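Local structure of protein (adenylosuccinate lyase) (1C3C) at residues A[21-26]-A[49-54]; A[117-122]-A[328-333]; A[387-392]-A[405-410]. The protein catalyses the elimination of fumarate from adenylosuccinate and, by its dual role in de novo purine biosynthesis, probably from the related substrate SAICAR. One frame throughout, in Å; residues are numbered along the deposited sequence.

Contact 1. Residues A[21-26]-A[49-54]; sequences RWLEVE and NNAKID
Leu23 reaches from its helix to the methyl group of Ala51, and both of its branch ends touch it: Leu23 CD1 and Leu23 CD2 each lie 3.8 Å from Ala51 CB. The first torsion sets this up, because CG stands opposite the backbone N (chi1 180°) and the fork is carried straight out from helix 15-35. The second branch does more than the first. Leu23 CD2 also sits 3.7 Å from Ala51 O, against the backbone, and 4.1 Å from Ile53 CD1. Ile53 starts off alongside the helix, and it is the far end of its side chain that turns in to meet that methyl, while also resting on Tyr19 and Arg20 one turn earlier.

In the N-terminal helical part of the lyase chain, this packs helix 15-35 against the linker joining helices 43-50 and 55-65. Ala51 is where the chain leaves helical geometry, and Asp54 is the N-cap of helix 55-65, its side chain capping Leu57 N. Lys52 points the other way and folds back, its NZ donating to Asn49 O at 2.8 Å. Trp22, the next residue along helix 15-35, packs on helices 68-80 and 93-129. The contact is carried by van der Waals packing of methyl groups, with the Ala51 carbonyl at its margin, so it has little directional preference; the polar links of Lys52 and Asp54 lie within the linker and at the next helix.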
# COMPACT_ATOMS: atom_id res chain seq x y z
N ARG A 21 11.98 29.44 6.67
CA ARG A 21 10.74 29.54 5.88
C ARG A 21 9.58 30.11 6.70
O ARG A 21 8.82 30.93 6.16
CB ARG A 21 10.29 28.15 5.36
CG ARG A 21 11.18 27.68 4.21
CD ARG A 21 10.61 26.39 3.62
NE ARG A 21 10.60 25.26 4.57
CZ ARG A 21 11.64 24.42 4.67
NH1 ARG A 21 12.72 24.61 3.90
NH2 ARG A 21 11.56 23.40 5.49
N TRP A 22 9.47 29.74 7.97
CA TRP A 22 8.40 30.35 8.79
C TRP A 22 8.60 31.87 8.86
O TRP A 22 7.63 32.62 8.77
CB TRP A 22 8.38 29.77 10.19
CG TRP A 22 8.00 28.32 10.27
CD1 TRP A 22 7.65 27.49 9.23
CD2 TRP A 22 7.87 27.56 11.47
NE1 TRP A 22 7.30 26.26 9.73
CE2 TRP A 22 7.46 26.26 11.09
CE3 TRP A 22 8.07 27.85 12.83
CZ2 TRP A 22 7.25 25.25 12.02
CZ3 TRP A 22 7.84 26.84 13.76
CH2 TRP A 22 7.44 25.54 13.36
N LEU A 23 9.84 32.30 9.06
CA LEU A 23 10.11 33.76 9.09
C LEU A 23 9.79 34.42 7.77
O LEU A 23 9.22 35.53 7.70
CB LEU A 23 11.57 34.00 9.50
CG LEU A 23 12.00 35.46 9.57
CD1 LEU A 23 11.16 36.26 10.53
CD2 LEU A 23 13.35 35.69 10.21
N GLU A 24 10.15 33.78 6.66
CA GLU A 24 9.83 34.34 5.34
C GLU A 24 8.32 34.56 5.18
O GLU A 24 7.89 35.58 4.63
CB GLU A 24 10.19 33.36 4.23
CG GLU A 24 11.59 33.36 3.66
CD GLU A 24 11.49 32.49 2.38
OE1 GLU A 24 11.65 31.27 2.52
OE2 GLU A 24 11.16 32.96 1.25
N VAL A 25 7.54 33.55 5.58
CA VAL A 25 6.07 33.75 5.51
C VAL A 25 5.61 34.91 6.40
O VAL A 25 4.86 35.78 5.92
CB VAL A 25 5.35 32.46 5.96
CG1 VAL A 25 3.83 32.71 6.03
CG2 VAL A 25 5.66 31.32 5.00
N GLU A 26 6.07 34.92 7.65
CA GLU A 26 5.66 36.07 8.49
C GLU A 26 6.03 37.44 7.92
O GLU A 26 5.25 38.39 8.08
CB GLU A 26 6.33 35.90 9.85
CG GLU A 26 5.93 34.69 10.66
CD GLU A 26 4.59 34.74 11.32
OE1 GLU A 26 3.78 35.68 11.14
OE2 GLU A 26 4.34 33.78 12.08
N ASN A 49 15.42 43.22 10.26
CA ASN A 49 16.73 43.50 10.85
C ASN A 49 16.92 42.74 12.14
O ASN A 49 18.06 42.39 12.47
CB ASN A 49 16.89 45.02 11.08
CG ASN A 49 17.09 45.82 9.81
OD1 ASN A 49 17.61 45.26 8.83
ND2 ASN A 49 16.71 47.08 9.78
N ASN A 50 15.87 42.54 12.93
CA ASN A 50 15.98 42.07 14.30
C ASN A 50 15.72 40.56 14.43
O ASN A 50 16.13 39.87 15.36
CB ASN A 50 14.93 42.80 15.16
CG ASN A 50 15.32 44.24 15.49
OD1 ASN A 50 16.46 44.39 15.90
ND2 ASN A 50 14.34 45.17 15.41
N ALA A 51 14.97 40.01 13.47
CA ALA A 51 14.49 38.64 13.64
C ALA A 51 15.59 37.67 13.21
O ALA A 51 15.93 37.57 12.02
CB ALA A 51 13.21 38.38 12.87
N LYS A 52 16.18 37.01 14.18
CA LYS A 52 17.25 36.06 13.91
C LYS A 52 16.77 34.63 14.19
O LYS A 52 15.98 34.41 15.12
CB LYS A 52 18.43 36.32 14.84
CG LYS A 52 18.86 37.77 14.98
CD LYS A 52 19.37 38.33 13.66
CE LYS A 52 20.01 39.70 13.88
NZ LYS A 52 20.02 40.46 12.58
N ILE A 53 17.25 33.68 13.40
CA ILE A 53 16.89 32.29 13.67
C ILE A 53 17.78 31.76 14.78
O ILE A 53 19.00 31.69 14.58
CB ILE A 53 17.01 31.44 12.38
CG1 ILE A 53 16.06 32.01 11.31
CG2 ILE A 53 16.68 29.99 12.69
CD1 ILE A 53 14.61 32.15 11.77
N ASP A 54 17.22 31.42 15.92
CA ASP A 54 17.94 30.83 17.04
C ASP A 54 17.24 29.52 17.42
O ASP A 54 16.27 29.49 18.18
CB ASP A 54 17.95 31.82 18.20
CG ASP A 54 18.70 31.36 19.43
OD1 ASP A 54 19.10 30.18 19.51
OD2 ASP A 54 18.88 32.20 20.35

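Contact 2. Residues A[117-122]-A[328-333]; sequences KEFCDV and NVVRNM
Val122 and Arg331 touch across two helices whose shortest sound polar bonds are internal, Asp121 N to Lys117 O at 3.0 Å and Asn332 N to Asn328 O at 3.0 Å. Between the helices the meeting is made by side-chain carbons and one flat cation. Val122 CG2 sits over one face of the Arg331 guanidinium, displaced toward its rim, and comes to 3.5 Å from Arg331 NH1. The arginine gets there by a bend in its chain (chi3 -58°), which brings the guanidinium back across the valine at roughly a right angle. The other methyl is pressed against backbone: Val122 CG1 lies 3.7 Å from Arg331 N, and 4.0 Å from Val330 CG1.

Deeper in, Val330 CG2 meets the edge of the Phe119 ring in its plane, 3.9 Å from Phe119 CE1. The ring continues onto Met160 of helix 149-173 and Ile235 of helix 216-242, and Val330 also leans on Leu123 and Val126. The axes run nearly parallel, 20° apart and 9.7 Å at closest approach. This is side-by-side packing within the long helical bundle of the central domain, the hallmark of the fumarase/aspartase superfamily, here between helices 93-129 and 303-332.

Chemically the interface is graded: buried aliphatic and aromatic carbon inside, an exposed guanidinium outside roofing the valine. Glu118 OE1 stands 5.4 Å from Arg331 NH2, not in contact, yet near enough that its charge may steady the cation weakly.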
# COMPACT_ATOMS: atom_id res chain seq x y z
N LYS A 117 15.82 16.94 -15.67
CA LYS A 117 16.21 17.39 -17.03
C LYS A 117 17.64 16.98 -17.37
O LYS A 117 17.91 16.61 -18.53
CB LYS A 117 16.07 18.92 -17.12
CG LYS A 117 14.61 19.36 -17.12
CD LYS A 117 14.59 20.90 -17.16
CE LYS A 117 13.11 21.34 -17.18
NZ LYS A 117 13.00 22.82 -17.02
N GLU A 118 18.57 17.06 -16.43
CA GLU A 118 19.93 16.60 -16.66
C GLU A 118 19.99 15.11 -16.96
O GLU A 118 20.80 14.67 -17.79
CB GLU A 118 20.88 16.88 -15.46
CG GLU A 118 21.05 18.40 -15.33
CD GLU A 118 21.96 18.78 -14.18
OE1 GLU A 118 22.74 17.92 -13.71
OE2 GLU A 118 21.91 19.96 -13.74
N PHE A 119 19.21 14.32 -16.24
CA PHE A 119 19.10 12.90 -16.53
C PHE A 119 18.59 12.68 -17.97
O PHE A 119 19.15 11.85 -18.69
CB PHE A 119 18.17 12.19 -15.52
CG PHE A 119 18.16 10.68 -15.56
CD1 PHE A 119 19.24 9.92 -15.99
CD2 PHE A 119 17.01 10.01 -15.17
CE1 PHE A 119 19.19 8.54 -16.03
CE2 PHE A 119 16.94 8.62 -15.17
CZ PHE A 119 18.05 7.88 -15.59
N CYS A 120 17.55 13.40 -18.41
CA CYS A 120 17.09 13.31 -19.79
C CYS A 120 18.21 13.60 -20.78
O CYS A 120 18.36 12.95 -21.82
CB CYS A 120 15.93 14.34 -19.99
SG CYS A 120 14.39 13.78 -19.24
N ASP A 121 19.01 14.65 -20.48
CA ASP A 121 20.11 15.01 -21.39
C ASP A 121 21.08 13.83 -21.54
O ASP A 121 21.54 13.51 -22.64
CB ASP A 121 20.85 16.25 -20.90
CG ASP A 121 20.05 17.54 -21.00
OD1 ASP A 121 19.06 17.66 -21.75
OD2 ASP A 121 20.43 18.48 -20.25
N VAL A 122 21.41 13.20 -20.42
CA VAL A 122 22.30 12.03 -20.43
C VAL A 122 21.69 10.88 -21.21
O VAL A 122 22.38 10.21 -22.01
CB VAL A 122 22.64 11.62 -19.00
CG1 VAL A 122 23.25 10.22 -18.94
CG2 VAL A 122 23.63 12.64 -18.38
N ASN A 328 24.38 9.15 -13.01
CA ASN A 328 25.79 8.72 -13.07
C ASN A 328 25.89 7.28 -13.57
O ASN A 328 26.80 6.98 -14.35
CB ASN A 328 26.46 8.82 -11.68
CG ASN A 328 27.91 8.35 -11.79
OD1 ASN A 328 28.37 7.28 -11.37
ND2 ASN A 328 28.67 9.18 -12.50
N VAL A 329 24.98 6.39 -13.15
CA VAL A 329 25.01 5.03 -13.72
C VAL A 329 24.94 5.06 -15.25
O VAL A 329 25.78 4.44 -15.94
CB VAL A 329 23.84 4.20 -13.14
CG1 VAL A 329 23.67 2.84 -13.85
CG2 VAL A 329 24.16 3.98 -11.65
N VAL A 330 23.97 5.77 -15.83
CA VAL A 330 23.75 5.68 -17.28
C VAL A 330 24.88 6.44 -18.00
O VAL A 330 25.39 5.99 -19.02
CB VAL A 330 22.39 6.30 -17.66
CG1 VAL A 330 22.25 6.36 -19.20
CG2 VAL A 330 21.27 5.44 -17.08
N ARG A 331 25.31 7.56 -17.41
CA ARG A 331 26.43 8.31 -17.98
C ARG A 331 27.70 7.47 -18.10
O ARG A 331 28.40 7.58 -19.13
CB ARG A 331 26.75 9.56 -17.13
CG ARG A 331 27.71 10.49 -17.91
CD ARG A 331 28.23 11.53 -16.95
NE ARG A 331 27.28 12.38 -16.25
CZ ARG A 331 26.70 13.47 -16.73
NH1 ARG A 331 26.93 13.86 -17.98
NH2 ARG A 331 25.87 14.23 -16.01
N ASN A 332 28.04 6.70 -17.08
CA ASN A 332 29.36 6.06 -17.00
C ASN A 332 29.32 4.55 -17.12
O ASN A 332 30.38 3.90 -17.06
CB ASN A 332 30.02 6.46 -15.65
CG ASN A 332 30.34 7.96 -15.67
OD1 ASN A 332 30.94 8.45 -16.63
ND2 ASN A 332 29.90 8.69 -14.66
N MET A 333 28.14 3.97 -17.34
CA MET A 333 28.11 2.51 -17.48
C MET A 333 28.93 2.10 -18.72
O MET A 333 28.98 2.78 -19.75
CB MET A 333 26.68 1.97 -17.58
CG MET A 333 25.87 2.38 -18.78
SD MET A 333 24.08 1.82 -18.75
CE MET A 333 23.61 2.60 -20.31

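Contact 3. Residues A[387-392]-A[405-410]; sequences HFLEYL and EELEEL
Leu407 CD1 is wedged between two leucines of the facing helix, 3.5 Å from Leu392 CB and 3.8 Å from Leu389 CD2. Leu389 and Leu407 slide past one another, their side chains running in opposite directions. With its CG set opposite the backbone N (chi1 -158°), Leu389 swings its fork inward although its CB leaves to the side. Its other branch, Leu389 CD1, lies 4.2 Å from Glu408 CG, so the glutamate contributes its aliphatic stem to the contact.

Helices 388-393 and 404-409 run roughly antiparallel here, at 157° with their axes 10.7 Å at closest approach, and the connection between them contains the short helix 396-399. They pack as an antiparallel pair in the all-helical C-terminal domain of adenylosuccinate lyase.

One layer further out, Leu392 CD1 rests over the centre of the Phe388 ring, 3.7 Å above its plane, and both residues pack on Val356 of helix 353-362. Phe388 also touches Thr381 of helix 367-382. On the partner helix, Glu406 OE2 makes a salt bridge with Lys363 while its OE1 accepts from Thr403 N. Leu410, a little further along the chain, lies against Arg355 and Lys359 of helix 353-362.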
# COMPACT_ATOMS: atom_id res chain seq x y z
N HIS A 387 24.24 -24.53 -37.03
CA HIS A 387 23.35 -23.37 -37.04
C HIS A 387 22.10 -23.62 -37.87
O HIS A 387 22.09 -24.42 -38.81
CB HIS A 387 24.11 -22.17 -37.62
CG HIS A 387 25.07 -21.59 -36.64
ND1 HIS A 387 25.95 -22.34 -35.91
CD2 HIS A 387 25.28 -20.32 -36.25
CE1 HIS A 387 26.68 -21.57 -35.11
NE2 HIS A 387 26.27 -20.33 -35.31
N PHE A 388 21.04 -22.88 -37.58
CA PHE A 388 19.75 -23.03 -38.27
C PHE A 388 19.90 -22.85 -39.79
O PHE A 388 19.33 -23.61 -40.59
CB PHE A 388 18.81 -21.96 -37.76
CG PHE A 388 17.36 -21.92 -38.13
CD1 PHE A 388 16.74 -20.71 -38.38
CD2 PHE A 388 16.58 -23.07 -38.15
CE1 PHE A 388 15.38 -20.65 -38.65
CE2 PHE A 388 15.23 -23.00 -38.42
CZ PHE A 388 14.61 -21.80 -38.68
N LEU A 389 20.62 -21.82 -40.20
CA LEU A 389 20.73 -21.53 -41.65
C LEU A 389 21.27 -22.78 -42.36
O LEU A 389 20.68 -23.23 -43.34
CB LEU A 389 21.65 -20.36 -41.85
CG LEU A 389 21.64 -19.49 -43.10
CD1 LEU A 389 23.01 -18.93 -43.41
CD2 LEU A 389 20.93 -20.11 -44.28
N GLU A 390 22.33 -23.35 -41.84
CA GLU A 390 22.96 -24.57 -42.38
C GLU A 390 22.02 -25.75 -42.43
O GLU A 390 21.94 -26.40 -43.50
CB GLU A 390 24.25 -24.87 -41.63
N TYR A 391 21.22 -26.06 -41.40
CA TYR A 391 20.18 -27.07 -41.53
C TYR A 391 19.15 -26.76 -42.61
O TYR A 391 18.67 -27.66 -43.34
CB TYR A 391 19.42 -27.29 -40.23
CG TYR A 391 20.17 -28.10 -39.20
CD1 TYR A 391 20.73 -27.56 -38.06
CD2 TYR A 391 20.34 -29.48 -39.42
CE1 TYR A 391 21.41 -28.33 -37.15
CE2 TYR A 391 21.03 -30.26 -38.53
CZ TYR A 391 21.56 -29.69 -37.39
OH TYR A 391 22.23 -30.48 -36.48
N LEU A 392 18.75 -25.48 -42.71
CA LEU A 392 17.82 -25.11 -43.77
C LEU A 392 18.49 -25.28 -45.14
O LEU A 392 17.81 -25.77 -46.03
CB LEU A 392 17.30 -23.67 -43.65
CG LEU A 392 16.53 -23.45 -42.31
CD1 LEU A 392 16.45 -21.95 -42.05
CD2 LEU A 392 15.19 -24.15 -42.41
N GLU A 405 20.60 -17.36 -51.83
CA GLU A 405 20.57 -15.93 -51.62
C GLU A 405 19.29 -15.53 -50.89
O GLU A 405 19.34 -14.69 -49.99
CB GLU A 405 20.68 -15.16 -52.93
N GLU A 406 18.15 -16.06 -51.31
CA GLU A 406 16.88 -15.73 -50.69
C GLU A 406 16.79 -16.16 -49.21
O GLU A 406 16.27 -15.43 -48.37
CB GLU A 406 15.73 -16.39 -51.43
CG GLU A 406 15.28 -15.69 -52.70
CD GLU A 406 14.08 -16.48 -53.23
OE1 GLU A 406 14.25 -17.71 -53.38
OE2 GLU A 406 13.00 -15.90 -53.43
N LEU A 407 17.25 -17.37 -48.95
CA LEU A 407 17.36 -17.86 -47.59
C LEU A 407 18.27 -17.01 -46.72
O LEU A 407 17.89 -16.62 -45.63
CB LEU A 407 18.02 -19.24 -47.57
CG LEU A 407 17.22 -20.40 -47.10
CD1 LEU A 407 18.00 -21.38 -46.27
CD2 LEU A 407 16.14 -20.19 -46.06
N GLU A 408 19.47 -16.75 -47.25
CA GLU A 408 20.46 -16.01 -46.49
C GLU A 408 20.02 -14.60 -46.15
O GLU A 408 20.34 -14.08 -45.09
CB GLU A 408 21.80 -15.91 -47.24
CG GLU A 408 22.54 -17.25 -47.24
CD GLU A 408 23.79 -17.22 -48.09
OE1 GLU A 408 23.87 -16.44 -49.06
OE2 GLU A 408 24.72 -18.00 -47.78
N GLU A 409 19.24 -13.96 -47.03
CA GLU A 409 18.86 -12.58 -46.71
C GLU A 409 17.81 -12.54 -45.61
O GLU A 409 17.66 -11.48 -44.99
CB GLU A 409 18.41 -11.95 -48.02
CG GLU A 409 17.04 -12.46 -48.44
CD GLU A 409 16.64 -12.10 -49.84
OE1 GLU A 409 17.38 -11.33 -50.56
OE2 GLU A 409 15.53 -12.29 -50.35
N LEU A 410 17.20 -13.66 -45.25
CA LEU A 410 16.30 -13.71 -44.08
C LEU A 410 17.05 -13.59 -42.78
O LEU A 410 16.43 -13.37 -41.73
CB LEU A 410 15.48 -15.00 -44.11
CG LEU A 410 14.60 -15.20 -45.36
CD1 LEU A 410 13.83 -16.51 -45.28
CD2 LEU A 410 13.66 -14.02 -45.58

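Overall arrangement
From the N terminus, contact 1 closes first, in the N-terminal helical part: helix 15-35 leads through helix 43-50 and the chain comes back on its linker, 22 residues later. Contact 2 then spans 205 residues, bringing the latter part of helix 93-129 beside the end of helix 303-332 in the central helical bundle. Contact 3 is again local, a 12-residue excursion in the C-terminal domain. The loops follow in series; none nests or crosses. In space they string out along an elongated subunit, contact 2 near the middle, its centre about 39 Å from that of contact 1 and about 40 Å from that of contact 3, which lie on opposite sides of the chain's centre.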